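SYE1 (Shewanella oneidensis, PDB 4AWT) binds flavin mononucleotide and, as an Old Yellow Enzyme relative, probably acts as an NAD(P)H-dependent flavin oxidoreductase on the CH-CH group of its substrates. Local coordinates at residues Ala182-Leu187 and Arg233-Thr238; Met22-Arg27 and Leu53-Gly58. The protein carries 1 engineered substitution. All blocks are in the same frame, centred on the assembly; numbering follows the deposited sequence.

Contact 1. Residues Ala182-Leu187 and Arg233-Thr238; sequences AANGYL and RLAPLT. With FMN (flavin mononucleotide), chain B; BOG (octyl beta-D-glucopyranoside), chain D.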
ATOM      1  N   ALA A 182       2.132   5.089  -3.310  1.00  5.18           N
ATOM      2  CA  ALA A 182       3.116   5.800  -4.082  1.00  5.76           C
ATOM      3  C   ALA A 182       4.491   5.172  -3.935  1.00  5.58           C
ATOM      4  O   ALA A 182       5.513   5.829  -4.162  1.00  6.32           O
ATOM      5  CB  ALA A 182       3.122   7.291  -3.722  1.00  5.69           C
ATOM      6  N   ALA A 183       4.505   3.877  -3.663  1.00  5.74           N
ATOM      7  CA  ALA A 183       5.684   3.105  -3.303  1.00  5.84           C
ATOM      8  C   ALA A 183       5.864   1.935  -4.265  1.00  5.80           C
ATOM      9  O   ALA A 183       5.149   1.774  -5.247  1.00  6.39           O
ATOM     10  CB  ALA A 183       5.565   2.676  -1.839  1.00  6.18           C
ATOM     11  N   ASN A 184       6.870   1.122  -3.936  1.00  6.34           N
ATOM     12  CA  ASN A 184       7.222  -0.175  -4.461  1.00  7.15           C
ATOM     13  C   ASN A 184       7.131  -0.227  -5.994  1.00  6.71           C
ATOM     14  O   ASN A 184       6.750  -1.252  -6.566  1.00  7.66           O
ATOM     15  CB  ASN A 184       6.408  -1.264  -3.782  1.00  7.92           C
ATOM     16  CG  ASN A 184       6.732  -1.298  -2.307  1.00  9.07           C
ATOM     17  OD1 ASN A 184       7.642  -0.649  -1.836  1.00  9.04           O
ATOM     18  ND2 ASN A 184       5.965  -2.057  -1.565  1.00 16.82           N
ATOM     19  N   GLY A 185       7.587   0.830  -6.640  1.00  6.74           N
ATOM     20  CA  GLY A 185       7.777   0.804  -8.066  1.00  7.10           C
ATOM     21  C   GLY A 185       6.525   1.008  -8.892  1.00  5.91           C
ATOM     22  O   GLY A 185       6.600   0.849 -10.125  1.00  6.72           O
ATOM     23  N   TYR A 186       5.409   1.372  -8.281  1.00  5.81           N
ATOM     24  CA  TYR A 186       4.138   1.526  -8.996  1.00  5.69           C
ATOM     25  C   TYR A 186       4.038   2.907  -9.621  1.00  5.51           C
ATOM     26  O   TYR A 186       5.013   3.615  -9.758  1.00  5.98           O
ATOM     27  CB  TYR A 186       2.994   1.045  -8.098  1.00  6.02           C
ATOM     28  CG  TYR A 186       3.164  -0.424  -7.774  1.00  6.15           C
ATOM     29  CD1 TYR A 186       3.130  -1.390  -8.774  1.00  6.30           C
ATOM     30  CD2 TYR A 186       3.357  -0.845  -6.468  1.00  6.66           C
ATOM     31  CE1 TYR A 186       3.282  -2.727  -8.499  1.00  6.52           C
ATOM     32  CE2 TYR A 186       3.503  -2.179  -6.176  1.00  7.10           C
ATOM     33  CZ  TYR A 186       3.477  -3.136  -7.169  1.00  6.89           C
ATOM     34  OH  TYR A 186       3.645  -4.440  -6.830  1.00  7.84           O
ATOM     35  N   LEU A 187       2.842   3.280 -10.143  1.00  5.74           N
ATOM     36  CA  LEU A 187       2.769   4.395 -11.077  1.00  5.78           C
ATOM     37  C   LEU A 187       3.356   5.670 -10.534  1.00  5.81           C
ATOM     38  O   LEU A 187       4.178   6.321 -11.193  1.00  6.35           O
ATOM     39  CB  LEU A 187       1.316   4.659 -11.499  1.00  5.90           C
ATOM     40  CG  LEU A 187       1.195   5.787 -12.522  1.00  6.45           C
ATOM     41  CD1 LEU A 187       1.879   5.492 -13.836  1.00  7.37           C
ATOM     42  CD2 LEU A 187      -0.284   6.110 -12.736  1.00  7.52           C
ATOM     43  N   ARG A 233       1.940   6.086   1.076  1.00  4.68           N
ATOM     44  CA  ARG A 233       3.039   5.145   1.206  1.00  4.82           C
ATOM     45  C   ARG A 233       4.130   5.485   0.196  1.00  4.94           C
ATOM     46  O   ARG A 233       3.859   5.668  -0.992  1.00  5.50           O
ATOM     47  CB  ARG A 233       2.561   3.710   1.005  1.00  5.31           C
ATOM     48  CG  ARG A 233       3.511   2.716   1.665  1.00  5.18           C
ATOM     49  CD  ARG A 233       3.001   1.291   1.676  1.00  5.33           C
ATOM     50  NE  ARG A 233       3.675   0.549   2.735  1.00  5.40           N
ATOM     51  CZ  ARG A 233       3.820  -0.763   2.831  1.00  5.16           C
ATOM     52  NH1 ARG A 233       3.546  -1.562   1.845  1.00  5.82           N
ATOM     53  NH2 ARG A 233       4.331  -1.267   3.958  1.00  5.97           N
ATOM     54  N   LEU A 234       5.383   5.531   0.695  1.00  5.10           N
ATOM     55  CA  LEU A 234       6.581   5.792  -0.090  1.00  5.18           C
ATOM     56  C   LEU A 234       7.613   4.697   0.151  1.00  5.43           C
ATOM     57  O   LEU A 234       7.632   4.076   1.221  1.00  6.05           O
ATOM     58  CB  LEU A 234       7.226   7.153   0.251  1.00  5.51           C
ATOM     59  CG  LEU A 234       6.352   8.372  -0.015  1.00  5.92           C
ATOM     60  CD1 LEU A 234       7.114   9.618   0.441  1.00  6.89           C
ATOM     61  CD2 LEU A 234       5.943   8.510  -1.481  1.00  6.95           C
ATOM     62  N   ALA A 235       8.502   4.511  -0.819  1.00  5.89           N
ATOM     63  CA  ALA A 235       9.608   3.568  -0.739  1.00  6.29           C
ATOM     64  C   ALA A 235      10.882   4.254  -1.185  1.00  6.41           C
ATOM     65  O   ALA A 235      11.286   4.169  -2.349  1.00  7.46           O
ATOM     66  CB  ALA A 235       9.346   2.357  -1.573  1.00  7.36           C
ATOM     67  N   PRO A 236      11.556   4.977  -0.293  1.00  6.72           N
ATOM     68  CA  PRO A 236      12.707   5.776  -0.725  1.00  7.20           C
ATOM     69  C   PRO A 236      13.851   4.958  -1.287  1.00  7.46           C
ATOM     70  O   PRO A 236      14.530   5.448  -2.210  1.00  9.62           O
ATOM     71  CB  PRO A 236      13.123   6.511   0.551  1.00  8.08           C
ATOM     72  CG  PRO A 236      11.863   6.606   1.378  1.00  9.08           C
ATOM     73  CD  PRO A 236      11.164   5.269   1.104  1.00  7.20           C
ATOM     74  N   LEU A 237      14.142   3.785  -0.711  1.00  7.03           N
ATOM     75  CA  LEU A 237      15.399   3.143  -0.965  1.00  7.28           C
ATOM     76  C   LEU A 237      15.274   1.759  -1.597  1.00  7.73           C
ATOM     77  O   LEU A 237      16.261   1.266  -2.191  1.00  9.54           O
ATOM     78  CB  LEU A 237      16.236   3.008   0.303  1.00  7.75           C
ATOM     79  CG  LEU A 237      16.635   4.331   0.931  1.00  9.14           C
ATOM     80  CD1 LEU A 237      17.421   4.038   2.204  1.00 11.73           C
ATOM     81  CD2 LEU A 237      17.467   5.191   0.013  1.00 13.87           C
ATOM     82  N   THR A 238      14.155   1.089  -1.504  1.00  7.51           N
ATOM     83  CA  THR A 238      13.981  -0.176  -2.210  1.00  7.77           C
ATOM     84  C   THR A 238      13.817   0.107  -3.709  1.00  8.00           C
ATOM     85  O   THR A 238      13.407   1.174  -4.119  1.00  8.88           O
ATOM     86  CB  THR A 238      12.808  -0.980  -1.657  1.00  7.50           C
ATOM     87  OG1 THR A 238      11.641  -0.150  -1.767  1.00  7.60           O
ATOM     88  CG2 THR A 238      13.027  -1.412  -0.222  1.00  8.13           C
TER
HETATM   89  N1  FMN B 500       2.625  -3.553  -0.117  1.00  5.18           N
HETATM   90  C2  FMN B 500       1.744  -2.665  -0.563  1.00  5.20           C
HETATM   91  O2  FMN B 500       1.916  -1.425  -0.419  1.00  5.40           O
HETATM   92  N3  FMN B 500       0.592  -3.091  -1.208  1.00  5.40           N
HETATM   93  C4  FMN B 500       0.297  -4.428  -1.420  1.00  5.30           C
HETATM   94  O4  FMN B 500      -0.820  -4.728  -1.919  1.00  6.06           O
HETATM   95  C4A FMN B 500       1.283  -5.338  -1.046  1.00  5.42           C
HETATM   96  N5  FMN B 500       1.120  -6.698  -1.305  1.00  6.04           N
HETATM   97  C5A FMN B 500       1.908  -7.604  -0.545  1.00  5.73           C
HETATM   98  C6  FMN B 500       1.611  -8.944  -0.558  1.00  6.52           C
HETATM   99  C7  FMN B 500       2.351  -9.880   0.204  1.00  6.70           C
HETATM  100  C7M FMN B 500       1.885 -11.315   0.234  1.00  8.76           C
HETATM  101  C8  FMN B 500       3.415  -9.426   0.923  1.00  6.42           C
HETATM  102  C8M FMN B 500       4.241 -10.353   1.793  1.00  8.28           C
HETATM  103  C9  FMN B 500       3.738  -8.054   0.934  1.00  6.03           C
HETATM  104  C9A FMN B 500       2.985  -7.127   0.210  1.00  5.63           C
HETATM  105  N10 FMN B 500       3.267  -5.746   0.267  1.00  5.60           N
HETATM  106  C10 FMN B 500       2.380  -4.854  -0.306  1.00  5.36           C
HETATM  107  C1' FMN B 500       4.363  -5.269   1.115  1.00  5.53           C
HETATM  108  C2' FMN B 500       4.023  -5.277   2.617  1.00  5.16           C
HETATM  109  O2' FMN B 500       3.058  -4.283   2.918  1.00  5.37           O
HETATM  110  C3' FMN B 500       5.228  -4.981   3.488  1.00  5.38           C
HETATM  111  O3' FMN B 500       5.701  -3.655   3.310  1.00  5.56           O
HETATM  112  C4' FMN B 500       6.407  -5.956   3.317  1.00  5.69           C
HETATM  113  O4' FMN B 500       5.972  -7.307   3.278  1.00  5.99           O
HETATM  114  C5' FMN B 500       7.498  -5.735   4.347  1.00  5.87           C
HETATM  115  O5' FMN B 500       7.017  -5.975   5.681  1.00  5.68           O
HETATM  116  P   FMN B 500       7.321  -7.392   6.394  1.00  5.71           P
HETATM  117  O1P FMN B 500       6.533  -8.431   5.636  1.00  5.88           O
HETATM  118  O2P FMN B 500       8.812  -7.632   6.307  1.00  6.22           O
HETATM  119  O3P FMN B 500       6.817  -7.178   7.800  1.00  5.95           O
HETATM  120  C1  BOG D 502       4.147  -8.984  -5.268  0.51 11.00           C
HETATM  121  O1  BOG D 502       4.596 -10.297  -5.075  0.51 11.58           O
HETATM  122  C2  BOG D 502       2.752  -8.779  -4.767  0.51 11.22           C
HETATM  123  O2  BOG D 502       1.817  -9.542  -5.499  0.51 12.62           O
HETATM  124  C3  BOG D 502       2.296  -7.315  -4.875  0.51 10.34           C
HETATM  125  O3  BOG D 502       1.090  -7.126  -4.189  0.51 11.87           O
HETATM  126  C4  BOG D 502       3.343  -6.447  -4.162  0.51  9.40           C
HETATM  127  O4  BOG D 502       2.991  -5.114  -4.317  0.51 10.28           O
HETATM  128  C5  BOG D 502       4.755  -6.714  -4.669  0.51  9.95           C
HETATM  129  O5  BOG D 502       4.996  -8.094  -4.470  0.51  8.52           O
HETATM  130  C6  BOG D 502       5.786  -5.894  -3.936  0.51  9.65           C
HETATM  131  O6  BOG D 502       7.021  -6.176  -4.570  0.51  8.16           O
HETATM  132  C1' BOG D 502       5.597 -10.717  -5.971  0.51 15.15           C
HETATM  133  C2' BOG D 502       5.965 -12.196  -5.885  0.51 23.21           C
HETATM  134  C3' BOG D 502       6.185 -12.693  -4.489  0.51 30.21           C
HETATM  135  C4' BOG D 502       6.914 -14.006  -4.228  0.51 33.03           C
HETATM  136  C5' BOG D 502       5.955 -14.926  -3.467  0.51 33.45           C
HETATM  137  C6' BOG D 502       5.520 -16.098  -4.349  0.51 31.53           C
HETATM  138  C7' BOG D 502       4.534 -16.997  -3.582  0.51 28.70           C
HETATM  139  C8' BOG D 502       4.600 -18.362  -4.256  0.51 33.30           C
HETATM  140  O   HOH W   1       8.166   5.817  -3.308  1.00  7.20           O
HETATM  141  O   HOH W   2       9.734  -1.067  -0.167  1.00  7.50           O
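Ala-183 sets its CB against the backbone at the end of strand 230-234, 3.5 Å from Leu-234 C, and meets the methyl of Ala-235 beyond it. Beside it, Ala-182 CB rests on the CD2 branch of Leu-234, while Ala-182 N donates to Arg-233 O in the carbonyl plane (2.9 Å). Asn-184 follows in a type I' turn closed by Tyr-186 N to Ala-183 O. Its OD1 reaches the Ala-235 methyl, 3.5 Å from CB, and a water carries OD1 on to Thr-238 OG1; a second water joins Ala-182 O to Ala-235 N. Arg-233 turns its CG away from the backbone N (chi1 -157°) and runs extended past Ala-183 CB to the flavin. There NH1 donates to FMN O2 at 2.8 Å and to FMN O2' at 3.0 Å, while NH2 donates to FMN O3' at 2.8 Å; FMN N1 lies in the guanidinium plane at its edge. A cation so placed would probably stabilise negative charge on the N1-C2=O2 side of a reduced flavin. Loops at the C-terminal ends of neighbouring parallel strands, building a cofactor site, are the hallmark of the TIM barrel, here the FMN pocket of an Old Yellow Enzyme.

Contact 2. Residues Met22-Arg27 and Leu53-Gly58; sequences MPPLTR and LIVSEG. Engineered in segment 22-27: Leu-25 (natural residue Met). With FMN (flavin mononucleotide), chain B; BOG (octyl beta-D-glucopyranoside), chain D.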
ATOM      1  N   MET A  22      -1.455  -3.569  10.404  1.00  4.93           N
ATOM      2  CA  MET A  22      -1.471  -4.590   9.378  1.00  4.80           C
ATOM      3  C   MET A  22      -1.309  -3.851   8.058  1.00  4.80           C
ATOM      4  O   MET A  22      -2.229  -3.131   7.640  1.00  5.26           O
ATOM      5  CB  MET A  22      -2.778  -5.387   9.391  1.00  5.48           C
ATOM      6  CG  MET A  22      -2.823  -6.429   8.297  1.00  5.56           C
ATOM      7  SD  MET A  22      -4.398  -7.293   8.336  1.00  6.52           S
ATOM      8  CE  MET A  22      -4.256  -8.274   6.848  1.00  6.82           C
ATOM      9  N   PRO A  23      -0.146  -3.917   7.431  1.00  5.08           N
ATOM     10  CA  PRO A  23       0.097  -3.147   6.205  1.00  5.25           C
ATOM     11  C   PRO A  23      -0.600  -3.857   5.053  1.00  4.83           C
ATOM     12  O   PRO A  23      -1.078  -4.978   5.184  1.00  5.10           O
ATOM     13  CB  PRO A  23       1.622  -3.216   6.089  1.00  6.02           C
ATOM     14  CG  PRO A  23       1.948  -4.612   6.574  1.00  5.88           C
ATOM     15  CD  PRO A  23       0.964  -4.860   7.727  1.00  5.68           C
ATOM     16  N   PRO A  24      -0.616  -3.188   3.887  1.00  4.97           N
ATOM     17  CA  PRO A  24      -1.253  -3.770   2.704  0.77  5.02           C
ATOM     18  C   PRO A  24      -0.606  -5.080   2.316  1.00  5.33           C
ATOM     19  O   PRO A  24       0.608  -5.173   2.165  1.00  5.96           O
ATOM     20  CB  PRO A  24      -1.011  -2.717   1.624  0.77  5.66           C
ATOM     21  CG  PRO A  24      -0.998  -1.456   2.381  0.77  5.89           C
ATOM     22  CD  PRO A  24      -0.164  -1.826   3.611  0.77  5.85           C
ATOM     23  N   LEU A  25      -1.446  -6.113   2.070  1.00  5.30           N
ATOM     24  CA  LEU A  25      -0.962  -7.429   1.683  1.00  5.67           C
ATOM     25  C   LEU A  25      -1.881  -7.995   0.616  1.00  5.52           C
ATOM     26  O   LEU A  25      -2.931  -8.583   0.919  1.00  6.36           O
ATOM     27  CB  LEU A  25      -0.891  -8.385   2.888  1.00  6.23           C
ATOM     28  CG  LEU A  25       0.032  -7.932   4.017  1.00  6.14           C
ATOM     29  CD1 LEU A  25      -0.402  -8.583   5.326  1.00  7.12           C
ATOM     30  CD2 LEU A  25       1.498  -8.247   3.687  1.00  7.23           C
ATOM     31  N   THR A  26      -1.506  -7.859  -0.633  1.00  6.02           N
ATOM     32  CA  THR A  26      -2.215  -8.484  -1.761  1.00  5.89           C
ATOM     33  C   THR A  26      -2.325  -9.971  -1.531  1.00  5.81           C
ATOM     34  O   THR A  26      -1.313 -10.657  -1.368  1.00  6.28           O
ATOM     35  CB  THR A  26      -1.424  -8.219  -3.053  1.00  5.92           C
ATOM     36  OG1 THR A  26      -1.521  -6.839  -3.427  1.00  6.87           O
ATOM     37  CG2 THR A  26      -1.904  -9.030  -4.229  1.00  6.71           C
ATOM     38  N   ARG A  27      -3.558 -10.469  -1.589  1.00  5.98           N
ATOM     39  CA  ARG A  27      -3.838 -11.899  -1.447  1.00  6.01           C
ATOM     40  C   ARG A  27      -4.479 -12.487  -2.701  1.00  6.01           C
ATOM     41  O   ARG A  27      -4.621 -13.726  -2.794  1.00  6.84           O
ATOM     42  CB  ARG A  27      -4.663 -12.220  -0.212  1.00  6.49           C
ATOM     43  CG  ARG A  27      -4.121 -11.623   1.075  1.00  6.76           C
ATOM     44  CD  ARG A  27      -2.644 -11.966   1.359  1.00  6.50           C
ATOM     45  NE  ARG A  27      -2.446 -13.425   1.407  1.00  6.59           N
ATOM     46  CZ  ARG A  27      -2.760 -14.191   2.440  1.00  6.32           C
ATOM     47  NH1 ARG A  27      -3.135 -13.671   3.581  1.00  6.48           N
ATOM     48  NH2 ARG A  27      -2.637 -15.519   2.321  1.00  7.07           N
ATOM     49  N   LEU A  53      -4.433  -0.413  13.337  1.00  5.78           N
ATOM     50  CA  LEU A  53      -4.881   0.035  12.024  1.00  5.65           C
ATOM     51  C   LEU A  53      -4.664  -1.103  11.041  1.00  5.11           C
ATOM     52  O   LEU A  53      -3.600  -1.692  11.025  1.00  5.75           O
ATOM     53  CB  LEU A  53      -4.058   1.251  11.561  1.00  6.18           C
ATOM     54  CG  LEU A  53      -4.313   1.740  10.149  1.00  6.60           C
ATOM     55  CD1 LEU A  53      -5.692   2.328   9.973  1.00  8.34           C
ATOM     56  CD2 LEU A  53      -3.242   2.792   9.789  1.00  7.80           C
ATOM     57  N   ILE A  54      -5.670  -1.361  10.204  1.00  5.18           N
ATOM     58  CA  ILE A  54      -5.524  -2.200   9.031  1.00  5.18           C
ATOM     59  C   ILE A  54      -5.468  -1.300   7.801  1.00  5.02           C
ATOM     60  O   ILE A  54      -6.318  -0.416   7.654  1.00  5.67           O
ATOM     61  CB  ILE A  54      -6.678  -3.191   8.900  1.00  5.41           C
ATOM     62  CG1 ILE A  54      -6.640  -4.202  10.066  1.00  5.78           C
ATOM     63  CG2 ILE A  54      -6.637  -3.898   7.549  1.00  6.02           C
ATOM     64  CD1 ILE A  54      -7.829  -5.123  10.107  1.00  7.00           C
ATOM     65  N   VAL A  55      -4.521  -1.561   6.921  1.00  5.01           N
ATOM     66  CA  VAL A  55      -4.510  -0.984   5.585  1.00  5.17           C
ATOM     67  C   VAL A  55      -4.812  -2.120   4.634  1.00  5.01           C
ATOM     68  O   VAL A  55      -4.140  -3.152   4.666  1.00  5.51           O
ATOM     69  CB  VAL A  55      -3.200  -0.291   5.245  1.00  5.76           C
ATOM     70  CG1 VAL A  55      -3.402   0.503   3.948  1.00  7.61           C
ATOM     71  CG2 VAL A  55      -2.719   0.622   6.347  1.00  6.65           C
ATOM     72  N   SER A  56      -5.836  -1.964   3.806  1.00  5.16           N
ATOM     73  CA  SER A  56      -6.175  -3.005   2.867  1.00  5.24           C
ATOM     74  C   SER A  56      -5.020  -3.273   1.916  1.00  5.19           C
ATOM     75  O   SER A  56      -4.209  -2.417   1.601  1.00  5.25           O
ATOM     76  CB  SER A  56      -7.403  -2.656   2.031  1.00  5.42           C
ATOM     77  OG  SER A  56      -7.117  -1.771   0.953  1.00  5.44           O
ATOM     78  N   GLU A  57      -5.032  -4.502   1.370  1.00  5.26           N
ATOM     79  CA  GLU A  57      -4.300  -4.789   0.171  0.75  5.25           C
ATOM     80  C   GLU A  57      -4.583  -3.736  -0.894  1.00  5.10           C
ATOM     81  O   GLU A  57      -5.660  -3.136  -0.945  1.00  5.21           O
ATOM     82  CB  GLU A  57      -4.667  -6.177  -0.359  0.75  5.84           C
ATOM     83  CG  GLU A  57      -6.148  -6.353  -0.768  0.75  6.19           C
ATOM     84  CD  GLU A  57      -6.536  -7.807  -0.560  0.75  7.20           C
ATOM     85  OE1 GLU A  57      -6.085  -8.692  -1.320  0.75  7.34           O
ATOM     86  OE2 GLU A  57      -7.318  -8.068   0.384  0.75  7.21           O
ATOM     87  N   GLY A  58      -3.628  -3.568  -1.807  1.00  5.16           N
ATOM     88  CA  GLY A  58      -3.865  -2.624  -2.899  1.00  5.13           C
ATOM     89  C   GLY A  58      -5.150  -2.967  -3.619  1.00  5.19           C
ATOM     90  O   GLY A  58      -5.451  -4.112  -3.943  1.00  5.69           O
TER
HETATM   91  N1  FMN B 500       2.625  -3.553  -0.117  1.00  5.18           N
HETATM   92  C2  FMN B 500       1.744  -2.665  -0.563  1.00  5.20           C
HETATM   93  O2  FMN B 500       1.916  -1.425  -0.419  1.00  5.40           O
HETATM   94  N3  FMN B 500       0.592  -3.091  -1.208  1.00  5.40           N
HETATM   95  C4  FMN B 500       0.297  -4.428  -1.420  1.00  5.30           C
HETATM   96  O4  FMN B 500      -0.820  -4.728  -1.919  1.00  6.06           O
HETATM   97  C4A FMN B 500       1.283  -5.338  -1.046  1.00  5.42           C
HETATM   98  N5  FMN B 500       1.120  -6.698  -1.305  1.00  6.04           N
HETATM   99  C5A FMN B 500       1.908  -7.604  -0.545  1.00  5.73           C
HETATM  100  C6  FMN B 500       1.611  -8.944  -0.558  1.00  6.52           C
HETATM  101  C7  FMN B 500       2.351  -9.880   0.204  1.00  6.70           C
HETATM  102  C7M FMN B 500       1.885 -11.315   0.234  1.00  8.76           C
HETATM  103  C8  FMN B 500       3.415  -9.426   0.923  1.00  6.42           C
HETATM  104  C8M FMN B 500       4.241 -10.353   1.793  1.00  8.28           C
HETATM  105  C9  FMN B 500       3.738  -8.054   0.934  1.00  6.03           C
HETATM  106  C9A FMN B 500       2.985  -7.127   0.210  1.00  5.63           C
HETATM  107  N10 FMN B 500       3.267  -5.746   0.267  1.00  5.60           N
HETATM  108  C10 FMN B 500       2.380  -4.854  -0.306  1.00  5.36           C
HETATM  109  C1' FMN B 500       4.363  -5.269   1.115  1.00  5.53           C
HETATM  110  C2' FMN B 500       4.023  -5.277   2.617  1.00  5.16           C
HETATM  111  O2' FMN B 500       3.058  -4.283   2.918  1.00  5.37           O
HETATM  112  C3' FMN B 500       5.228  -4.981   3.488  1.00  5.38           C
HETATM  113  O3' FMN B 500       5.701  -3.655   3.310  1.00  5.56           O
HETATM  114  C4' FMN B 500       6.407  -5.956   3.317  1.00  5.69           C
HETATM  115  O4' FMN B 500       5.972  -7.307   3.278  1.00  5.99           O
HETATM  116  C5' FMN B 500       7.498  -5.735   4.347  1.00  5.87           C
HETATM  117  O5' FMN B 500       7.017  -5.975   5.681  1.00  5.68           O
HETATM  118  P   FMN B 500       7.321  -7.392   6.394  1.00  5.71           P
HETATM  119  O1P FMN B 500       6.533  -8.431   5.636  1.00  5.88           O
HETATM  120  O2P FMN B 500       8.812  -7.632   6.307  1.00  6.22           O
HETATM  121  O3P FMN B 500       6.817  -7.178   7.800  1.00  5.95           O
HETATM  122  C1  BOG D 502       4.147  -8.984  -5.268  0.51 11.00           C
HETATM  123  O1  BOG D 502       4.596 -10.297  -5.075  0.51 11.58           O
HETATM  124  C2  BOG D 502       2.752  -8.779  -4.767  0.51 11.22           C
HETATM  125  O2  BOG D 502       1.817  -9.542  -5.499  0.51 12.62           O
HETATM  126  C3  BOG D 502       2.296  -7.315  -4.875  0.51 10.34           C
HETATM  127  O3  BOG D 502       1.090  -7.126  -4.189  0.51 11.87           O
HETATM  128  C4  BOG D 502       3.343  -6.447  -4.162  0.51  9.40           C
HETATM  129  O4  BOG D 502       2.991  -5.114  -4.317  0.51 10.28           O
HETATM  130  C5  BOG D 502       4.755  -6.714  -4.669  0.51  9.95           C
HETATM  131  O5  BOG D 502       4.996  -8.094  -4.470  0.51  8.52           O
HETATM  132  C6  BOG D 502       5.786  -5.894  -3.936  0.51  9.65           C
HETATM  133  O6  BOG D 502       7.021  -6.176  -4.570  0.51  8.16           O
HETATM  134  C1' BOG D 502       5.597 -10.717  -5.971  0.51 15.15           C
HETATM  135  C2' BOG D 502       5.965 -12.196  -5.885  0.51 23.21           C
HETATM  136  C3' BOG D 502       6.185 -12.693  -4.489  0.51 30.21           C
HETATM  137  C4' BOG D 502       6.914 -14.006  -4.228  0.51 33.03           C
HETATM  138  C5' BOG D 502       5.955 -14.926  -3.467  0.51 33.45           C
HETATM  139  C6' BOG D 502       5.520 -16.098  -4.349  0.51 31.53           C
HETATM  140  C7' BOG D 502       4.534 -16.997  -3.582  0.51 28.70           C
HETATM  141  C8' BOG D 502       4.600 -18.362  -4.256  0.51 33.30           C
HETATM  142  O   HOH W   3      -3.560  -5.828   4.249  1.00  5.89           O
HETATM  143  O   HOH W   4      -4.182  -6.482  -3.978  1.00  7.23           O
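FMN O4 is gripped by both segments: Thr-26 OG1 donates from one at 2.7 Å, and Gly-58 N from the other at 3.0 Å with a nearly straight N-H (165°). A water ties the same two residues together, giving one hydrogen to Thr-26 OG1 and the other to Gly-58 O. A chi1 of -71°, with OG1 beside the backbone N, turns the Thr-26 hydroxyl to FMN O4; its CB lies 3.4 Å from FMN N5. A valine here would probably leave FMN O4 with the Gly-58 amide alone from these segments and the bridging water without its threonine acceptor. Farther back, Pro-24 CG, in the conformer described, meets Val-55 CG1 at 3.5 Å, the two side chains crossing obliquely, while Pro-24 O accepts from FMN O2'. The engineered Leu-25 lays CD2 on the dimethylbenzene part of the flavin, 3.6 Å from FMN C9. Glu-57 reaches along the loop, and in the conformer described its OE1 accepts from Arg-27 N above the carboxylate plane (3.1 Å), while OE2 is hydrogen-bonded to Tyr-45 OH. Met-22 and Ile-54 lie side by side, pointing the same way, where a parallel bridge pairs Met-22 N with Leu-53 O and Val-55 N with Met-22 O. Strand 20-22 thus adjoins strand 53-60, itself followed by strand 96-102 in the barrel; helix 39-46 packs over Met-22 and Ile-54 through Tyr-45, and Tyr-266 of strand 266-270 meets Val-55 from within the barrel.

How the contacts relate
Contact 1 and contact 2 belong to the same closed parallel sheet, the first setting the loop after strand 177-181 against the end of strand 230-234, the second joining strands 20-22 and 53-60. Their centres lie about 15 Å apart, yet they meet beside the cofactor, where Arg-233 NH2 packs 4.0 Å from Pro-23 CB. Both hold FMN, dividing its pyrimidine carbonyls between them: contact 1 takes O2, contact 2 takes O4. They also share the ribityl O2', which accepts from Arg-233 and donates to Pro-24. Octyl glucoside bridges them as well, its sugar bonded to Tyr-186 and lying close to Thr-26 over the flavin. Gln-100, Arg-301, Gly-322 and Arg-323 give FMN further hydrogen bonds.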